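Glyoxalase III (glutathione-independent) (PDB 4LRU) converts methylglyoxal to D-lactate in a single step without glutathione, detoxifying the methylglyoxal that Candida albicans produces in its own metabolism. Local coordinates at residues 10-15 and 109-114; 25-30 and 104-109; 138-143 and 164-169; 160-165 and 198-203; 206-211 and 222-227. All blocks are in the same frame, centred on the assembly; numbering follows the deposited sequence.

Interaction 1: residues 10-15 and 109-114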
# COMPACT_ATOMS: atom_id res chain seq x y z
N ALA A 10 -0.83 1.76 5.96
CA ALA A 10 0.63 1.91 5.97
C ALA A 10 1.07 2.89 4.88
O ALA A 10 0.54 2.87 3.76
CB ALA A 10 1.29 0.56 5.76
N LEU A 11 2.02 3.75 5.23
CA LEU A 11 2.70 4.64 4.31
C LEU A 11 4.18 4.30 4.31
O LEU A 11 4.73 3.97 5.37
CB LEU A 11 2.54 6.09 4.76
CG LEU A 11 1.24 6.80 4.35
CD1 LEU A 11 0.01 6.13 4.93
CD2 LEU A 11 1.28 8.26 4.77
N THR A 12 4.84 4.46 3.17
CA THR A 12 6.30 4.41 3.16
C THR A 12 6.92 5.58 3.94
O THR A 12 6.42 6.70 3.93
CB THR A 12 6.90 4.42 1.75
OG1 THR A 12 8.33 4.30 1.84
CG2 THR A 12 6.56 5.70 0.99
N SER A 13 8.06 5.28 4.58
CA SER A 13 8.86 6.26 5.31
C SER A 13 10.05 6.78 4.48
O SER A 13 10.74 7.70 4.91
CB SER A 13 9.39 5.62 6.60
OG SER A 13 10.37 4.61 6.32
N TYR A 14 10.26 6.22 3.29
CA TYR A 14 11.40 6.59 2.47
C TYR A 14 11.01 7.80 1.64
O TYR A 14 9.97 7.78 0.99
CB TYR A 14 11.77 5.43 1.55
CG TYR A 14 13.02 5.69 0.76
CD1 TYR A 14 14.28 5.51 1.33
CD2 TYR A 14 12.96 6.18 -0.54
CE1 TYR A 14 15.43 5.77 0.62
CE2 TYR A 14 14.11 6.44 -1.27
CZ TYR A 14 15.35 6.21 -0.68
OH TYR A 14 16.52 6.49 -1.36
N ASN A 15 11.82 8.85 1.69
CA ASN A 15 11.51 10.10 0.99
C ASN A 15 12.81 10.76 0.57
O ASN A 15 13.43 11.49 1.35
CB ASN A 15 10.68 10.98 1.94
CG ASN A 15 10.38 12.37 1.41
OD1 ASN A 15 10.42 13.35 2.16
ND2 ASN A 15 10.01 12.47 0.14
N HIS A 109 6.98 4.67 -4.98
CA HIS A 109 8.20 3.88 -5.12
C HIS A 109 9.01 3.82 -3.81
O HIS A 109 9.84 2.93 -3.64
CB HIS A 109 9.07 4.44 -6.24
CG HIS A 109 8.63 4.04 -7.62
ND1 HIS A 109 7.63 4.71 -8.31
CD2 HIS A 109 9.05 3.05 -8.44
CE1 HIS A 109 7.47 4.14 -9.49
NE2 HIS A 109 8.32 3.14 -9.60
N GLY A 110 8.77 4.74 -2.89
CA GLY A 110 9.47 4.71 -1.61
C GLY A 110 9.33 3.35 -0.93
O GLY A 110 10.26 2.87 -0.25
N THR A 111 8.19 2.70 -1.10
CA THR A 111 7.95 1.41 -0.45
C THR A 111 8.99 0.33 -0.81
O THR A 111 9.21 -0.60 -0.03
CB THR A 111 6.57 0.80 -0.80
OG1 THR A 111 6.47 0.63 -2.22
CG2 THR A 111 5.45 1.67 -0.31
N LEU A 112 9.60 0.45 -1.99
CA LEU A 112 10.62 -0.49 -2.42
C LEU A 112 11.80 -0.50 -1.47
O LEU A 112 12.51 -1.50 -1.36
CB LEU A 112 11.12 -0.13 -3.83
CG LEU A 112 10.06 -0.28 -4.92
CD1 LEU A 112 10.52 0.39 -6.20
CD2 LEU A 112 9.72 -1.75 -5.18
N PHE A 113 12.00 0.63 -0.79
CA PHE A 113 13.17 0.81 0.07
C PHE A 113 12.92 0.30 1.48
O PHE A 113 13.81 -0.33 2.09
CB PHE A 113 13.61 2.27 0.10
CG PHE A 113 14.18 2.76 -1.21
CD1 PHE A 113 13.34 3.26 -2.20
CD2 PHE A 113 15.54 2.73 -1.45
CE1 PHE A 113 13.85 3.70 -3.40
CE2 PHE A 113 16.07 3.19 -2.65
CZ PHE A 113 15.22 3.69 -3.62
N ASP A 114 11.74 0.57 2.03
CA ASP A 114 11.48 0.24 3.43
C ASP A 114 10.55 -0.93 3.69
O ASP A 114 10.76 -1.68 4.64
CB ASP A 114 11.10 1.47 4.24
CG ASP A 114 9.76 2.06 3.85
OD1 ASP A 114 9.32 1.89 2.68
OD2 ASP A 114 9.18 2.74 4.71
O HOH W 1 6.89 2.63 6.36
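Tyr14 and Phe113 lie face on face in an offset stack: their planes differ by only 6° and the ring centroids are 3.7 Å apart. The overlap is deep, with Phe113 CG over the centre of the tyrosine ring and Tyr14 CE2 over the centre of the phenylalanine ring. Phe113 CB extends the same cover, sitting above the Tyr14 face as a CH-pi donor 3.7 Å from the centroid. Tyr14 reaches this position with CG anti to the backbone N (chi1 -175°), which sends the ring out past Gly110; Gly110 O meets the edge of the Phe113 ring in its plane. The loop that follows strand 6-10 is thereby laid on the short helix 111-114 of the DJ-1/PfpI fold, a few residues past the end of the neighbouring parallel strand 102-105. At the other side of the contact Asp114 does the polar work. Two bonds to its OD2 come from Ser13, on the same face of the carboxylate plane: one from Ser13 N at 2.8 Å, nearly straight at 170°, the other from Ser13 OG at 2.7 Å. A water that donates to Leu11 O gives OD2 a third. The second oxygen, OD1, is met from above the plane by Thr12 OG1 at 2.7 Å. That hydroxyl also accepts from Tyr14 N at 3.1 Å, an ST turn, so the residue that binds the carboxylate also fixes the backbone from which the stacked ring departs. Thr12 CB packs on Thr111 CG2, whose own hydroxyl is bonded to Gly108 O.

Interaction 2: residues 25-30 and 104-109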
# COMPACT_ATOMS: atom_id res chain seq x y z
N THR A 25 10.82 10.56 -4.52
CA THR A 25 9.73 9.65 -4.23
C THR A 25 9.35 9.70 -2.75
O THR A 25 9.97 10.43 -1.95
CB THR A 25 10.03 8.20 -4.68
OG1 THR A 25 8.81 7.44 -4.69
CG2 THR A 25 11.02 7.52 -3.77
N GLY A 26 8.33 8.92 -2.42
CA GLY A 26 7.68 8.94 -1.12
C GLY A 26 6.30 8.37 -1.30
O GLY A 26 6.10 7.47 -2.12
N VAL A 27 5.34 8.88 -0.54
CA VAL A 27 3.96 8.38 -0.56
C VAL A 27 3.22 8.98 -1.76
O VAL A 27 3.22 10.19 -1.94
CB VAL A 27 3.24 8.78 0.74
CG1 VAL A 27 1.77 8.35 0.72
CG2 VAL A 27 3.98 8.19 1.94
N PHE A 28 2.61 8.12 -2.56
CA PHE A 28 1.82 8.58 -3.70
C PHE A 28 0.45 8.99 -3.20
O PHE A 28 -0.32 8.15 -2.76
CB PHE A 28 1.67 7.48 -4.75
CG PHE A 28 1.39 8.00 -6.12
CD1 PHE A 28 0.11 8.37 -6.49
CD2 PHE A 28 2.42 8.18 -7.04
CE1 PHE A 28 -0.13 8.91 -7.74
CE2 PHE A 28 2.18 8.71 -8.29
CZ PHE A 28 0.90 9.07 -8.65
N VAL A 29 0.17 10.29 -3.22
CA VAL A 29 -0.92 10.86 -2.41
C VAL A 29 -2.21 10.04 -2.49
O VAL A 29 -2.73 9.63 -1.47
CB VAL A 29 -1.22 12.31 -2.79
CG1 VAL A 29 -2.43 12.83 -2.03
CG2 VAL A 29 -0.02 13.20 -2.48
N VAL A 30 -2.75 9.84 -3.69
CA VAL A 30 -4.08 9.23 -3.76
C VAL A 30 -4.11 7.76 -3.35
O VAL A 30 -5.17 7.24 -3.05
CB VAL A 30 -4.76 9.39 -5.13
CG1 VAL A 30 -5.14 10.85 -5.36
CG2 VAL A 30 -3.89 8.86 -6.25
N PHE A 104 -3.71 -2.18 5.01
CA PHE A 104 -3.67 -1.67 3.63
C PHE A 104 -2.37 -0.92 3.36
O PHE A 104 -2.10 0.11 3.97
CB PHE A 104 -4.87 -0.76 3.36
CG PHE A 104 -5.02 -0.37 1.93
CD1 PHE A 104 -4.15 0.54 1.34
CD2 PHE A 104 -6.05 -0.92 1.14
CE1 PHE A 104 -4.29 0.89 0.01
CE2 PHE A 104 -6.17 -0.57 -0.19
CZ PHE A 104 -5.30 0.34 -0.75
N GLY A 105 -1.55 -1.46 2.46
CA GLY A 105 -0.30 -0.82 2.07
C GLY A 105 -0.47 0.17 0.94
O GLY A 105 -0.60 -0.22 -0.22
N SER A 106 -0.51 1.46 1.27
CA SER A 106 -0.37 2.49 0.25
C SER A 106 1.05 2.44 -0.26
O SER A 106 1.91 1.82 0.37
CB SER A 106 -0.68 3.89 0.79
OG SER A 106 0.35 4.42 1.64
N ALA A 107 1.32 3.10 -1.37
CA ALA A 107 2.67 3.01 -1.89
C ALA A 107 3.16 4.31 -2.50
O ALA A 107 3.13 5.36 -1.85
CB ALA A 107 2.80 1.83 -2.83
N GLY A 108 3.67 4.24 -3.73
CA GLY A 108 4.74 5.11 -4.16
C GLY A 108 6.02 4.31 -4.13
O GLY A 108 6.14 3.37 -3.35
N HIS A 109 6.98 4.67 -4.98
CA HIS A 109 8.20 3.88 -5.12
C HIS A 109 9.01 3.82 -3.81
O HIS A 109 9.84 2.93 -3.64
CB HIS A 109 9.07 4.44 -6.24
CG HIS A 109 8.63 4.04 -7.62
ND1 HIS A 109 7.63 4.71 -8.31
CD2 HIS A 109 9.05 3.05 -8.44
CE1 HIS A 109 7.47 4.14 -9.49
NE2 HIS A 109 8.32 3.14 -9.60
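Phe28 N donates to Ala107 O across this contact, at 2.9 Å and close to straight (169°). Two CA-H...O contacts accompany this bond: Val27 CA approaches the same Ala107 O at 3.4 Å, while Gly108 CA points its hydrogen at Gly26 O, also at 3.4 Å. The touching parts run in nearly opposed directions, 152° apart, and meet mainly through backbone. They join the loop entering helix 29-42 to the loop after strand 102-105, a strand of the central parallel sheet in this DJ-1/PfpI fold. The backbones come closest at Gly108, whose CA lies 4.6 Å from Phe28 CA. Phe28 CB rests on Gly108 CA at 3.9 Å before the ring leads off to an edge-to-face meeting with Phe66. Among side chains, Thr25 crosses His109 at about a right angle. A chi1 of -165° sets Thr25 OG1 trans to the amide nitrogen and carries the hydroxyl to 3.4 Å from His109 CB; it is hydrogen-bonded to Asp58. The imidazole leads away, its NE2 bonded to Glu171, an inferred active-site residue.

Interaction 3: residues 138-143 and 164-169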
# COMPACT_ATOMS: atom_id res chain seq x y z
N VAL A 138 -1.59 -1.70 -2.68
CA VAL A 138 -1.69 -1.22 -4.06
C VAL A 138 -0.32 -0.80 -4.60
O VAL A 138 0.54 -0.34 -3.86
CB VAL A 138 -2.71 -0.08 -4.17
CG1 VAL A 138 -2.26 1.17 -3.41
CG2 VAL A 138 -2.99 0.26 -5.63
N CYS A 139 -0.14 -0.99 -5.91
CA CYS A 139 1.00 -0.41 -6.64
C CYS A 139 2.31 -1.10 -6.25
O CYS A 139 2.46 -2.28 -6.50
CB CYS A 139 1.04 1.09 -6.43
SG CYS A 139 2.14 1.97 -7.56
N HIS A 140 3.26 -0.40 -5.60
CA HIS A 140 4.43 -1.11 -5.05
C HIS A 140 4.22 -1.61 -3.63
O HIS A 140 5.11 -2.24 -3.03
CB HIS A 140 5.69 -0.24 -5.12
CG HIS A 140 6.11 0.08 -6.51
ND1 HIS A 140 5.68 1.21 -7.17
CD2 HIS A 140 6.83 -0.63 -7.41
CE1 HIS A 140 6.15 1.20 -8.40
NE2 HIS A 140 6.84 0.09 -8.58
N GLY A 141 3.05 -1.33 -3.09
CA GLY A 141 2.68 -1.78 -1.75
C GLY A 141 2.94 -3.24 -1.45
O GLY A 141 3.25 -3.59 -0.31
N PRO A 142 2.74 -4.13 -2.44
CA PRO A 142 3.01 -5.55 -2.19
C PRO A 142 4.46 -5.89 -1.85
O PRO A 142 4.75 -7.03 -1.49
CB PRO A 142 2.54 -6.22 -3.48
CG PRO A 142 1.45 -5.33 -3.95
CD PRO A 142 1.97 -3.95 -3.69
N ALA A 143 5.35 -4.91 -1.94
CA ALA A 143 6.69 -5.07 -1.37
C ALA A 143 6.63 -5.42 0.11
O ALA A 143 7.58 -6.00 0.63
CB ALA A 143 7.52 -3.81 -1.60
N THR A 164 -1.33 -8.98 -7.72
CA THR A 164 -0.88 -8.06 -8.74
C THR A 164 -0.21 -6.86 -8.08
O THR A 164 -0.01 -6.84 -6.86
CB THR A 164 -2.04 -7.63 -9.66
OG1 THR A 164 -1.51 -7.00 -10.83
CG2 THR A 164 -2.98 -6.69 -8.95
N GLY A 165 0.19 -5.90 -8.90
CA GLY A 165 0.93 -4.73 -8.43
C GLY A 165 1.54 -4.05 -9.64
O GLY A 165 1.33 -4.47 -10.78
N PHE A 166 2.35 -3.03 -9.38
CA PHE A 166 2.84 -2.16 -10.45
C PHE A 166 3.62 -2.96 -11.49
O PHE A 166 4.42 -3.83 -11.16
CB PHE A 166 3.67 -1.02 -9.88
CG PHE A 166 3.75 0.18 -10.78
CD1 PHE A 166 2.67 1.03 -10.92
CD2 PHE A 166 4.87 0.41 -11.57
CE1 PHE A 166 2.72 2.12 -11.75
CE2 PHE A 166 4.93 1.51 -12.40
CZ PHE A 166 3.86 2.36 -12.50
N THR A 167 3.35 -2.68 -12.76
CA THR A 167 3.87 -3.50 -13.85
C THR A 167 5.33 -3.19 -14.16
O THR A 167 5.79 -2.06 -13.99
CB THR A 167 3.06 -3.34 -15.15
OG1 THR A 167 3.22 -2.02 -15.69
CG2 THR A 167 1.57 -3.65 -14.92
N ASP A 168 6.05 -4.18 -14.66
CA ASP A 168 7.40 -3.96 -15.17
C ASP A 168 7.43 -2.87 -16.24
O ASP A 168 8.33 -2.03 -16.25
CB ASP A 168 7.98 -5.24 -15.74
CG ASP A 168 8.27 -6.30 -14.67
OD1 ASP A 168 8.13 -6.02 -13.46
OD2 ASP A 168 8.65 -7.42 -15.07
N ILE A 169 6.49 -2.89 -17.19
CA ILE A 169 6.55 -1.91 -18.26
C ILE A 169 6.35 -0.50 -17.69
O ILE A 169 6.94 0.47 -18.17
CB ILE A 169 5.58 -2.24 -19.41
CG1 ILE A 169 5.98 -1.46 -20.68
CG2 ILE A 169 4.13 -1.99 -19.00
CD1 ILE A 169 5.11 -1.74 -21.90
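Phe166 packs against both Cys139 and His140, two inferred active-site residues on the sharp turn after strand 134-138; this is the nucleophile elbow of the DJ-1 superfamily, where the cysteine sits with a positive phi in a type II' turn from Val138 to Gly141. Followed outward, the Phe166 side chain first places CB over one face of the His140 imidazole, 3.8 Å from the centroid and 20° off the ring normal, a CH-pi contact offset toward the NE2 and CE1 rim. CG points opposite the main-chain nitrogen (chi1 -157°), which swings the ring past the end of the imidazole, and CG itself is close to His140 CE1. There the two ortho carbons diverge. CD2 turns to the histidine and meets CE1 at 3.5 Å; CD1 turns to the cysteine. CE2 only grazes His140 CE1 at 4.2 Å, and CZ, at the tip, reaches the Trp206 ring. The rings of His140 and Phe166 meet obliquely, their planes 37° apart. His140 NE2 is bonded to Glu171, the third inferred active-site residue, so Phe166 packs on a histidine whose ring is also held from its nitrogen. In the backbone, Phe166 N donates to Cys139 O at 3.0 Å. Pro142 CG touches Thr164 O nearby. On the cysteine side, the sulfur makes an oblique sulfur-aromatic contact, with Cys139 SG 3.5 Å from Phe166 CD1.

Interaction 4: residues 160-165 and 198-203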
# COMPACT_ATOMS: atom_id res chain seq x y z
N GLY A 160 1.99 -19.43 -3.05
CA GLY A 160 0.85 -20.13 -3.64
C GLY A 160 -0.39 -19.26 -3.84
O GLY A 160 -1.45 -19.78 -4.21
N LYS A 161 -0.24 -17.95 -3.62
CA LYS A 161 -1.32 -16.97 -3.75
C LYS A 161 -1.12 -16.16 -5.03
O LYS A 161 -0.01 -16.06 -5.56
CB LYS A 161 -1.35 -16.01 -2.57
CG LYS A 161 -1.49 -16.68 -1.21
CD LYS A 161 -2.82 -17.40 -1.05
CE LYS A 161 -3.08 -17.66 0.44
NZ LYS A 161 -3.91 -18.87 0.67
N LYS A 162 -2.21 -15.59 -5.51
CA LYS A 162 -2.18 -14.69 -6.66
C LYS A 162 -2.19 -13.25 -6.18
O LYS A 162 -2.99 -12.88 -5.33
CB LYS A 162 -3.40 -14.94 -7.56
CG LYS A 162 -3.39 -16.31 -8.21
CD LYS A 162 -4.61 -16.49 -9.12
CE LYS A 162 -5.00 -17.95 -9.29
NZ LYS A 162 -3.83 -18.86 -9.33
N ILE A 163 -1.27 -12.45 -6.73
CA ILE A 163 -1.24 -11.03 -6.47
C ILE A 163 -1.01 -10.26 -7.76
O ILE A 163 -0.59 -10.82 -8.78
CB ILE A 163 -0.13 -10.64 -5.49
CG1 ILE A 163 1.26 -10.90 -6.08
CG2 ILE A 163 -0.34 -11.31 -4.15
CD1 ILE A 163 2.35 -10.15 -5.35
N THR A 164 -1.33 -8.98 -7.72
CA THR A 164 -0.88 -8.06 -8.74
C THR A 164 -0.21 -6.86 -8.08
O THR A 164 -0.01 -6.84 -6.86
CB THR A 164 -2.04 -7.63 -9.66
OG1 THR A 164 -1.51 -7.00 -10.83
CG2 THR A 164 -2.98 -6.69 -8.95
N GLY A 165 0.19 -5.90 -8.90
CA GLY A 165 0.93 -4.73 -8.43
C GLY A 165 1.54 -4.05 -9.64
O GLY A 165 1.33 -4.47 -10.78
N THR A 198 2.04 -16.13 -7.49
CA THR A 198 1.78 -15.96 -8.91
C THR A 198 1.41 -14.50 -9.14
O THR A 198 0.44 -14.00 -8.56
CB THR A 198 0.63 -16.89 -9.37
OG1 THR A 198 1.04 -18.25 -9.24
CG2 THR A 198 0.28 -16.61 -10.81
N TYR A 199 2.19 -13.81 -9.97
CA TYR A 199 1.86 -12.45 -10.35
C TYR A 199 0.88 -12.46 -11.52
O TYR A 199 1.11 -13.10 -12.55
CB TYR A 199 3.13 -11.69 -10.72
CG TYR A 199 2.88 -10.29 -11.19
CD1 TYR A 199 2.71 -9.25 -10.29
CD2 TYR A 199 2.82 -9.99 -12.55
CE1 TYR A 199 2.48 -7.95 -10.71
CE2 TYR A 199 2.60 -8.70 -12.98
CZ TYR A 199 2.44 -7.68 -12.06
OH TYR A 199 2.21 -6.40 -12.51
N ILE A 200 -0.22 -11.74 -11.35
CA ILE A 200 -1.22 -11.57 -12.41
C ILE A 200 -1.05 -10.19 -13.03
O ILE A 200 -1.23 -9.17 -12.36
CB ILE A 200 -2.65 -11.71 -11.86
CG1 ILE A 200 -2.82 -13.00 -11.06
CG2 ILE A 200 -3.65 -11.64 -13.00
CD1 ILE A 200 -2.61 -14.25 -11.86
N GLU A 201 -0.70 -10.15 -14.32
CA GLU A 201 -0.41 -8.88 -14.99
C GLU A 201 -1.70 -8.31 -15.60
O GLU A 201 -2.41 -9.01 -16.31
CB GLU A 201 0.65 -9.09 -16.07
CG GLU A 201 0.89 -7.88 -16.96
CD GLU A 201 2.27 -7.26 -16.76
OE1 GLU A 201 3.19 -7.97 -16.31
OE2 GLU A 201 2.42 -6.06 -17.07
N PRO A 202 -2.01 -7.03 -15.31
CA PRO A 202 -3.13 -6.40 -15.99
C PRO A 202 -2.87 -6.31 -17.50
O PRO A 202 -1.73 -6.42 -17.96
CB PRO A 202 -3.16 -5.00 -15.38
CG PRO A 202 -1.73 -4.74 -15.05
CD PRO A 202 -1.23 -6.06 -14.54
N GLU A 203 -3.92 -6.10 -18.28
CA GLU A 203 -3.74 -6.00 -19.73
C GLU A 203 -2.83 -4.83 -20.07
O GLU A 203 -1.95 -4.94 -20.93
CB GLU A 203 -5.09 -5.81 -20.41
CG GLU A 203 -6.00 -7.00 -20.21
CD GLU A 203 -6.91 -7.18 -21.40
OE1 GLU A 203 -6.84 -8.25 -22.03
OE2 GLU A 203 -7.65 -6.23 -21.71
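Thr164 OG1 lies anti to its own amide nitrogen (chi1 -166°), which aims the hydroxyl at Ile200 O, while Tyr199, with CG likewise opposite N (chi1 177°), runs its ring alongside Thr164 and Gly165. The threonine bond is 2.7 Å from OG1 to Ile200 O and lies almost on the carbonyl axis. The phenol ends in a bond of equal length, Tyr199 OH donating to Gly165 O, though here it comes from above the carbonyl plane. That oxygen also lies in the plane of the Tyr199 ring, at its edge. Between backbones, Thr198 N donates to Lys161 O at 2.8 Å, Ile163 N to Thr198 O at 2.9 Å, and Ile200 N to Ile163 O at 2.8 Å. On the Lys162 and Thr198 face, Lys162 CB meets Ile200 CG1 at 4.0 Å. On the other, Ile163 and Tyr199 both pack against Ile188 of helix 188-195. The two side-chain bonds thus prolong the pairing beyond the last bridge, Ile163 with Tyr199. Bonds that alternate between partners, with CA atoms in register and end-to-end directions of 161-165 and 198-202 that are 36° apart, are those of a short two-stranded parallel sheet, 162-163 with 198-199, set apart from the central sheet.

Interaction 5: residues 206-211 and 222-227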
# COMPACT_ATOMS: atom_id res chain seq x y z
N TRP A 206 -1.89 0.91 -16.79
CA TRP A 206 -2.69 1.95 -16.15
C TRP A 206 -4.13 1.51 -15.89
O TRP A 206 -4.99 2.33 -15.53
CB TRP A 206 -2.66 3.24 -16.97
CG TRP A 206 -1.28 3.60 -17.42
CD1 TRP A 206 -0.86 3.74 -18.69
CD2 TRP A 206 -0.13 3.82 -16.58
NE1 TRP A 206 0.48 4.04 -18.72
CE2 TRP A 206 0.95 4.12 -17.44
CE3 TRP A 206 0.09 3.81 -15.20
CZ2 TRP A 206 2.24 4.38 -16.97
CZ3 TRP A 206 1.38 4.09 -14.73
CH2 TRP A 206 2.43 4.36 -15.62
N ASP A 207 -4.39 0.22 -16.07
CA ASP A 207 -5.73 -0.33 -15.90
C ASP A 207 -6.14 -0.25 -14.43
O ASP A 207 -5.31 -0.39 -13.53
CB ASP A 207 -5.75 -1.81 -16.33
CG ASP A 207 -5.70 -2.00 -17.84
OD1 ASP A 207 -5.63 -1.01 -18.60
OD2 ASP A 207 -5.72 -3.18 -18.27
N ASN A 208 -7.44 -0.06 -14.22
CA ASN A 208 -8.06 -0.22 -12.91
C ASN A 208 -8.29 -1.71 -12.66
O ASN A 208 -9.20 -2.32 -13.23
CB ASN A 208 -9.38 0.53 -12.92
CG ASN A 208 -10.12 0.46 -11.60
OD1 ASN A 208 -9.55 0.13 -10.55
ND2 ASN A 208 -11.41 0.76 -11.65
N PHE A 209 -7.38 -2.33 -11.91
CA PHE A 209 -7.34 -3.79 -11.82
C PHE A 209 -6.89 -4.22 -10.44
O PHE A 209 -5.92 -3.68 -9.91
CB PHE A 209 -6.39 -4.36 -12.88
CG PHE A 209 -6.33 -5.87 -12.90
CD1 PHE A 209 -7.42 -6.62 -13.29
CD2 PHE A 209 -5.17 -6.53 -12.51
CE1 PHE A 209 -7.36 -8.01 -13.29
CE2 PHE A 209 -5.10 -7.91 -12.52
CZ PHE A 209 -6.20 -8.65 -12.90
N THR A 210 -7.62 -5.19 -9.90
CA THR A 210 -7.28 -5.82 -8.64
C THR A 210 -7.35 -7.34 -8.74
O THR A 210 -7.99 -7.91 -9.65
CB THR A 210 -8.23 -5.40 -7.51
OG1 THR A 210 -9.55 -5.90 -7.80
CG2 THR A 210 -8.24 -3.91 -7.34
N VAL A 211 -6.69 -7.99 -7.79
CA VAL A 211 -6.73 -9.43 -7.63
C VAL A 211 -7.09 -9.74 -6.19
O VAL A 211 -6.48 -9.18 -5.27
CB VAL A 211 -5.39 -10.07 -7.98
CG1 VAL A 211 -5.37 -11.54 -7.60
CG2 VAL A 211 -5.09 -9.89 -9.47
N PRO A 222 -2.02 3.76 -9.07
CA PRO A 222 -2.88 4.77 -8.46
C PRO A 222 -4.32 4.70 -8.95
O PRO A 222 -5.26 4.92 -8.17
CB PRO A 222 -2.22 6.08 -8.89
CG PRO A 222 -0.77 5.74 -9.10
CD PRO A 222 -0.82 4.34 -9.69
N GLN A 223 -4.49 4.33 -10.21
CA GLN A 223 -5.81 4.21 -10.82
C GLN A 223 -6.66 3.12 -10.16
O GLN A 223 -7.87 3.14 -10.28
CB GLN A 223 -5.66 3.90 -12.31
CG GLN A 223 -5.04 5.04 -13.10
CD GLN A 223 -3.51 5.01 -13.14
OE1 GLN A 223 -2.86 4.28 -12.39
NE2 GLN A 223 -2.94 5.79 -14.04
N SER A 224 -6.01 2.18 -9.47
CA SER A 224 -6.70 1.03 -8.87
C SER A 224 -6.96 1.16 -7.38
O SER A 224 -7.49 0.23 -6.77
CB SER A 224 -5.88 -0.25 -9.08
OG SER A 224 -5.61 -0.46 -10.46
N ALA A 225 -6.58 2.28 -6.78
CA ALA A 225 -6.61 2.39 -5.33
C ALA A 225 -8.02 2.32 -4.76
O ALA A 225 -8.25 1.64 -3.75
CB ALA A 225 -5.89 3.66 -4.87
N VAL A 226 -8.97 3.02 -5.37
CA VAL A 226 -10.35 2.95 -4.93
C VAL A 226 -10.83 1.50 -4.98
O VAL A 226 -11.37 0.97 -4.00
CB VAL A 226 -11.30 3.85 -5.75
CG1 VAL A 226 -12.74 3.54 -5.43
CG2 VAL A 226 -11.02 5.32 -5.47
N LYS A 227 -10.63 0.84 -6.12
CA LYS A 227 -11.15 -0.51 -6.30
C LYS A 227 -10.49 -1.46 -5.32
O LYS A 227 -11.13 -2.38 -4.83
CB LYS A 227 -10.93 -0.98 -7.74
CG LYS A 227 -11.72 -2.24 -8.10
CD LYS A 227 -11.48 -2.65 -9.55
CE LYS A 227 -12.44 -3.77 -9.98
NZ LYS A 227 -12.16 -5.06 -9.27
O HOH W 2 -10.02 2.17 -8.63
O HOH W 3 -10.05 -6.32 -11.14
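The Trp206 indole and the Gln223 amide meet obliquely, their planes 42° apart, with the amide end near CE3 of the six-membered ring. The glutamine chain bends at chi2, and its CB and CG both pass Trp206 O, CG at 3.6 Å. The other flat group is the Asn208 amide, which lies across the aliphatic part of Lys227: OD1 is 3.3 Å from Lys227 CB, and CG and ND2 are close to Lys227 CD. Asn208 gets there through a fully extended first torsion (chi1 -179°), the side chain stretching over the start of the helix. A water donates to Asn208 OD1 at 2.8 Å and accepts from Lys227 N, linking the amide to the helix backbone. Phe209 N donates directly to Ser224 OG, in a bond 3.0 Å long and nearly straight at 170°; Ser224 OG is also bonded to Asn221 OD1, so the hydroxyl ties the loop chain to the residues before the helix. Farther along, Lys227 stays extended until chi4, where it bends and brings NZ to 3.1 Å from Thr210 OG1. Both groups are bonded to Asp231 on the next turn of the helix, NZ by a salt bridge and OG1 by a hydrogen bond. A second water joins Thr210 N to Lys227 NZ. Thr210 CG2 packs on Lys227 CG at 3.9 Å. The contact joins the loop leading into edge strand 210-213, antiparallel to 216-219, to the residues opening helix 225-236, which follows this beta hairpin on the surface of the DJ-1/PfpI domain.

Overall arrangement
Along the chain, interaction 2 falls within the span of interaction 1, and interactions 3, 4 and 5 follow, 3 and 4 sharing Thr164 and Gly165. Interactions 1 and 2 share His109, have centres about 7 Å apart and lie at the ends of strands 6-10 and 102-105. Interactions 2 and 3, centres about 11 Å apart, touch where His109 NE2 nears His140 CE1 and where strands 102-105 and 134-138 pair. Interaction 4, on the separate small sheet, has its centre about 9 Å from that of interaction 3. Interaction 5, at the outermost strand 210-213, touches interactions 3 and 4 and meets interaction 2 through Phe28 and Pro222. The inferred catalytic cysteine and histidine thus stand among loops gathered at the strand ends.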